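Local coordinates for protein putative metallopeptidase (Shewanella baltica OS155, PDB 3IEH) that probably acts as a zinc-dependent metallocarboxypeptidase of the M14 family, hydrolysing peptide or related bonds, at residues A[167-172]-A[262-267]; A[243-248]-A[258-263]. One frame throughout, in Å; residues are numbered along the deposited sequence.

Contact 1: residues A[167-172]-A[262-267]; sequences LTCHED and AAMTHF. With ZN (zinc ion), chain B.
Leu167 lies across the ring of Phe267, its CB 3.4 Å from the ring centroid and only 3° off the normal, a nearly centred CH-pi contact. Both side chains have CG anti to the backbone N (chi1 163° for Leu167, 169° for Phe267), and, reaching out from facing backbones, they overlap alongside each other. This puts the CD2 methyl of Leu167 at the stem end of the ring, 3.6 Å from Phe267 CB, while the backbone N of Leu167 comes 3.5 Å from Phe267 CZ. The same methyl also rests 3.8 Å from CG of Met264, which is present as selenomethionine. From there the Met264 chain runs extended along the strand and ends with CE tightly against Cys169 SG, at 3.3 Å. Ile71 of strand 68-73 touches Leu167, Met264 and Phe267, extending the apolar layer to the next strand. His170, next to Cys169, takes no part in this packing and binds zinc through ND1 at 2.5 Å, together with His76, Glu79 and a water. Its far nitrogen, NE2, makes a weak, bent bond to Thr168 OG1 (3.2 Å), a hydroxyl that also bonds Ser72. Strand 167-172 and helix 262-267 run nearly antiparallel, the helix-on-sheet packing of the alpha/beta M14 carboxypeptidase fold, with the zinc site at the C-terminal end of the strand.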
loop_
_atom_site.group_PDB
_atom_site.type_symbol
_atom_site.label_atom_id
_atom_site.label_comp_id
_atom_site.label_asym_id
_atom_site.label_seq_id
_atom_site.Cartn_x
_atom_site.Cartn_y
_atom_site.Cartn_z
ATOM N N LEU A 167 2.107 5.887 1.964
ATOM C CA LEU A 167 1.571 4.801 2.759
ATOM C C LEU A 167 1.432 3.630 1.826
ATOM O O LEU A 167 0.906 3.762 0.722
ATOM C CB LEU A 167 0.212 5.148 3.367
ATOM C CG LEU A 167 -0.647 3.985 3.897
ATOM C CD1 LEU A 167 0.019 3.270 5.026
ATOM C CD2 LEU A 167 -2.034 4.485 4.313
ATOM N N THR A 168 1.908 2.480 2.262
ATOM C CA THR A 168 1.672 1.257 1.512
ATOM C C THR A 168 0.967 0.260 2.451
ATOM O O THR A 168 1.396 0.081 3.583
ATOM C CB THR A 168 2.969 0.683 0.892
ATOM O OG1 THR A 168 2.606 -0.364 -0.012
ATOM C CG2 THR A 168 3.903 0.131 1.958
ATOM N N CYS A 169 -0.123 -0.357 1.989
ATOM C CA CYS A 169 -0.932 -1.231 2.840
ATOM C C CYS A 169 -0.738 -2.719 2.565
ATOM O O CYS A 169 -1.217 -3.252 1.551
ATOM C CB CYS A 169 -2.376 -0.833 2.702
ATOM S SG CYS A 169 -2.576 0.870 3.311
ATOM N N HIS A 170 -0.022 -3.379 3.474
ATOM C CA HIS A 170 0.319 -4.779 3.331
ATOM C C HIS A 170 -0.387 -5.591 4.380
ATOM O O HIS A 170 -1.065 -5.049 5.273
ATOM C CB HIS A 170 1.823 -4.960 3.465
ATOM C CG HIS A 170 2.589 -4.450 2.282
ATOM N ND1 HIS A 170 3.170 -5.286 1.361
ATOM C CD2 HIS A 170 2.816 -3.195 1.840
ATOM C CE1 HIS A 170 3.763 -4.570 0.427
ATOM N NE2 HIS A 170 3.565 -3.297 0.694
ATOM N N GLU A 171 -0.287 -6.903 4.227
ATOM C CA GLU A 171 -0.800 -7.830 5.220
ATOM C C GLU A 171 0.222 -8.925 5.467
ATOM O O GLU A 171 1.043 -9.200 4.623
ATOM C CB GLU A 171 -2.102 -8.454 4.779
ATOM C CG GLU A 171 -3.210 -7.506 4.482
ATOM C CD GLU A 171 -4.550 -8.164 4.735
ATOM O OE1 GLU A 171 -5.065 -8.789 3.808
ATOM O OE2 GLU A 171 -5.058 -8.149 5.880
ATOM N N ASP A 172 0.167 -9.536 6.641
ATOM C CA ASP A 172 1.087 -10.610 7.010
ATOM C C ASP A 172 0.248 -11.869 7.282
ATOM O O ASP A 172 -0.436 -11.955 8.305
ATOM C CB ASP A 172 1.914 -10.158 8.233
ATOM C CG ASP A 172 2.969 -11.184 8.690
ATOM O OD1 ASP A 172 3.002 -12.357 8.242
ATOM O OD2 ASP A 172 3.770 -10.802 9.554
ATOM N N ALA A 262 -9.179 2.384 7.968
ATOM C CA ALA A 262 -8.922 3.273 9.073
ATOM C C ALA A 262 -7.497 3.836 8.968
ATOM O O ALA A 262 -7.305 5.032 9.161
ATOM C CB ALA A 262 -9.138 2.560 10.407
ATOM N N ALA A 263 -6.527 2.984 8.639
ATOM C CA ALA A 263 -5.131 3.390 8.515
ATOM C C ALA A 263 -4.925 4.420 7.421
ATOM O O ALA A 263 -4.155 5.364 7.598
ATOM C CB ALA A 263 -4.227 2.181 8.262
HETATM N N MSE A 264 -5.572 4.211 6.277
HETATM C CA MSE A 264 -5.560 5.188 5.190
HETATM C C MSE A 264 -6.163 6.530 5.625
HETATM O O MSE A 264 -5.637 7.583 5.280
HETATM C CB MSE A 264 -6.329 4.654 4.003
HETATM C CG MSE A 264 -5.598 3.541 3.295
HETATM SE SE MSE A 264 -6.762 2.572 2.114
HETATM C CE MSE A 264 -5.677 0.991 2.159
ATOM N N THR A 265 -7.266 6.483 6.373
ATOM C CA THR A 265 -7.889 7.671 6.870
ATOM C C THR A 265 -6.974 8.434 7.810
ATOM O O THR A 265 -6.804 9.658 7.692
ATOM C CB THR A 265 -9.222 7.332 7.584
ATOM O OG1 THR A 265 -10.166 6.945 6.591
ATOM C CG2 THR A 265 -9.785 8.559 8.292
ATOM N N HIS A 266 -6.400 7.708 8.754
ATOM C CA HIS A 266 -5.475 8.290 9.708
ATOM C C HIS A 266 -4.210 8.831 9.028
ATOM O O HIS A 266 -3.707 9.885 9.411
ATOM C CB HIS A 266 -5.133 7.282 10.817
ATOM C CG HIS A 266 -6.187 7.188 11.879
ATOM N ND1 HIS A 266 -7.406 6.578 11.665
ATOM C CD2 HIS A 266 -6.211 7.639 13.154
ATOM C CE1 HIS A 266 -8.131 6.653 12.764
ATOM N NE2 HIS A 266 -7.423 7.275 13.687
ATOM N N PHE A 267 -3.700 8.097 8.039
ATOM C CA PHE A 267 -2.537 8.520 7.282
ATOM C C PHE A 267 -2.789 9.911 6.678
ATOM O O PHE A 267 -1.966 10.809 6.846
ATOM C CB PHE A 267 -2.233 7.504 6.186
ATOM C CG PHE A 267 -1.214 7.971 5.173
ATOM C CD1 PHE A 267 0.134 8.019 5.487
ATOM C CD2 PHE A 267 -1.603 8.335 3.894
ATOM C CE1 PHE A 267 1.094 8.420 4.537
ATOM C CE2 PHE A 267 -0.656 8.733 2.949
ATOM C CZ PHE A 267 0.696 8.768 3.276
HETATM ZN ZN ZN B . 3.414 -7.703 1.743
HETATM O O HOH W 1 4.643 -7.617 3.692
#

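Contact 2: residues A[243-248]-A[258-263]; sequences ACTETP and LANSAA
The carboxamide of Asn260 meets Thr247 with its nitrogen end, the two side chains crossing at a slant. Thr247 OG1 lies 22° out of the amide plane and accepts a bond from ND2 at 3.0 Å, moderately bent with an N-H...O angle of 145°. The methyl CG2 of Thr247 adds a packing contact, 3.6 Å from the same ND2, and Cys169 and Ala81 also touch the Asn260 side chain. The CB of Asn260 does not point at the strand; chi1 of -84° and chi2 of -81° swing the amide over to it. The stronger partner of ND2 is the backbone O of Arg256, one turn earlier, which grips the amide from its own helix and helps to fix its rotation. With an alanine in place of Asn260, Thr247 OG1 would probably lose its amide donor and a gap would open between helix and strand.

Thr247 OG1 is itself shared, with Glu171 OE2 as its stronger partner; as OG1 accepts from the amide, its own proton is likely to point to that carboxylate, which also forms a salt bridge with Arg256. Helix 253-271 lies on a central mixed beta-sheet, as expected of the M14 peptidase fold, nearly antiparallel to strand 243-248. Thr245 and Thr247 point to the helix, whereas Glu246 between them, predicted to be the proton donor or acceptor, points away from it.

The remaining contacts are small and apolar. Thr247 CG2 touches CB of Ala259 at 3.8 Å, and Thr245 CG2 sits more loosely over CB of Ala263 at 4.2 Å. Phe204 and Tyr203 from a loop also pack on Ala259, and Leu200 of helix 191-201 touches Thr247.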
loop_
_atom_site.group_PDB
_atom_site.type_symbol
_atom_site.label_atom_id
_atom_site.label_comp_id
_atom_site.label_asym_id
_atom_site.label_seq_id
_atom_site.Cartn_x
_atom_site.Cartn_y
_atom_site.Cartn_z
ATOM N N ALA A 243 5.000 4.902 5.631
ATOM C CA ALA A 243 4.540 3.832 6.511
ATOM C C ALA A 243 4.125 2.661 5.650
ATOM O O ALA A 243 3.502 2.848 4.585
ATOM C CB ALA A 243 3.353 4.280 7.369
ATOM N N CYS A 244 4.483 1.461 6.098
ATOM C CA CYS A 244 3.989 0.239 5.497
ATOM C C CYS A 244 3.247 -0.508 6.597
ATOM O O CYS A 244 3.863 -1.111 7.453
ATOM C CB CYS A 244 5.112 -0.621 4.953
ATOM S SG CYS A 244 4.556 -2.309 4.492
ATOM N N THR A 245 1.925 -0.437 6.585
ATOM C CA THR A 245 1.125 -1.072 7.614
ATOM C C THR A 245 0.984 -2.552 7.291
ATOM O O THR A 245 0.934 -2.942 6.124
ATOM C CB THR A 245 -0.284 -0.448 7.710
ATOM O OG1 THR A 245 -0.918 -0.563 6.445
ATOM C CG2 THR A 245 -0.212 1.055 8.115
ATOM N N GLU A 246 0.945 -3.368 8.340
ATOM C CA GLU A 246 0.787 -4.813 8.190
ATOM C C GLU A 246 -0.378 -5.269 9.082
ATOM O O GLU A 246 -0.235 -5.354 10.288
ATOM C CB GLU A 246 2.086 -5.521 8.603
ATOM C CG GLU A 246 3.273 -5.187 7.712
ATOM C CD GLU A 246 3.340 -6.021 6.435
ATOM O OE1 GLU A 246 2.571 -7.002 6.233
ATOM O OE2 GLU A 246 4.205 -5.688 5.622
ATOM N N THR A 247 -1.541 -5.490 8.484
ATOM C CA THR A 247 -2.648 -6.099 9.191
ATOM C C THR A 247 -2.473 -7.629 9.192
ATOM O O THR A 247 -1.925 -8.228 8.255
ATOM C CB THR A 247 -4.029 -5.700 8.597
ATOM O OG1 THR A 247 -4.048 -5.912 7.174
ATOM C CG2 THR A 247 -4.355 -4.250 8.918
ATOM N N PRO A 248 -2.925 -8.278 10.247
ATOM C CA PRO A 248 -2.707 -9.721 10.355
ATOM C C PRO A 248 -3.712 -10.547 9.571
ATOM O O PRO A 248 -4.907 -10.557 9.916
ATOM C CB PRO A 248 -2.855 -9.976 11.860
ATOM C CG PRO A 248 -3.777 -8.872 12.338
ATOM C CD PRO A 248 -3.518 -7.691 11.459
ATOM N N LEU A 258 -11.602 -3.093 7.147
ATOM C CA LEU A 258 -11.917 -1.897 7.962
ATOM C C LEU A 258 -10.686 -1.292 8.596
ATOM O O LEU A 258 -10.567 -0.060 8.673
ATOM C CB LEU A 258 -12.944 -2.218 9.053
ATOM C CG LEU A 258 -14.340 -2.594 8.522
ATOM C CD1 LEU A 258 -15.249 -2.945 9.673
ATOM C CD2 LEU A 258 -14.975 -1.503 7.670
ATOM N N ALA A 259 -9.767 -2.144 9.039
ATOM C CA ALA A 259 -8.478 -1.668 9.621
ATOM C C ALA A 259 -7.638 -0.925 8.585
ATOM O O ALA A 259 -7.023 0.096 8.886
ATOM C CB ALA A 259 -7.663 -2.852 10.208
ATOM N N ASN A 260 -7.578 -1.485 7.379
ATOM C CA ASN A 260 -6.850 -0.896 6.264
ATOM C C ASN A 260 -7.464 0.449 5.879
ATOM O O ASN A 260 -6.748 1.407 5.620
ATOM C CB ASN A 260 -6.817 -1.876 5.084
ATOM C CG ASN A 260 -5.675 -2.893 5.205
ATOM O OD1 ASN A 260 -4.545 -2.583 4.874
ATOM N ND2 ASN A 260 -5.972 -4.095 5.684
ATOM N N SER A 261 -8.794 0.525 5.895
ATOM C CA SER A 261 -9.513 1.766 5.628
ATOM C C SER A 261 -9.246 2.827 6.716
ATOM O O SER A 261 -9.135 4.014 6.427
ATOM C CB SER A 261 -11.016 1.493 5.554
ATOM O OG SER A 261 -11.742 2.659 5.203
ATOM N N ALA A 262 -9.179 2.384 7.968
ATOM C CA ALA A 262 -8.922 3.273 9.073
ATOM C C ALA A 262 -7.497 3.836 8.968
ATOM O O ALA A 262 -7.305 5.032 9.161
ATOM C CB ALA A 262 -9.138 2.560 10.407
ATOM N N ALA A 263 -6.527 2.984 8.639
ATOM C CA ALA A 263 -5.131 3.390 8.515
ATOM C C ALA A 263 -4.925 4.420 7.421
ATOM O O ALA A 263 -4.155 5.364 7.598
ATOM C CB ALA A 263 -4.227 2.181 8.262
#

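Overall arrangement
Both contacts are buried, and both set helix 253-271 against neighbouring strands of the same sheet, their centres about 4 Å apart and Ala262 and Ala263 common to their helix segments. Contact 1 is the larger and wholly apolar, built on an aromatic ring, a leucine, a cysteine and a selenomethionine. Contact 2, which includes an earlier turn of the helix, mixes small methyls with an amide-hydroxyl bond. The strands meet through backbone pairing, Thr168 N with Ala243 O, and through a carboxylate-hydroxyl link between their side chains. On the sheet face turned from the helix, His170 and the predicted catalytic Glu246 lie near each other.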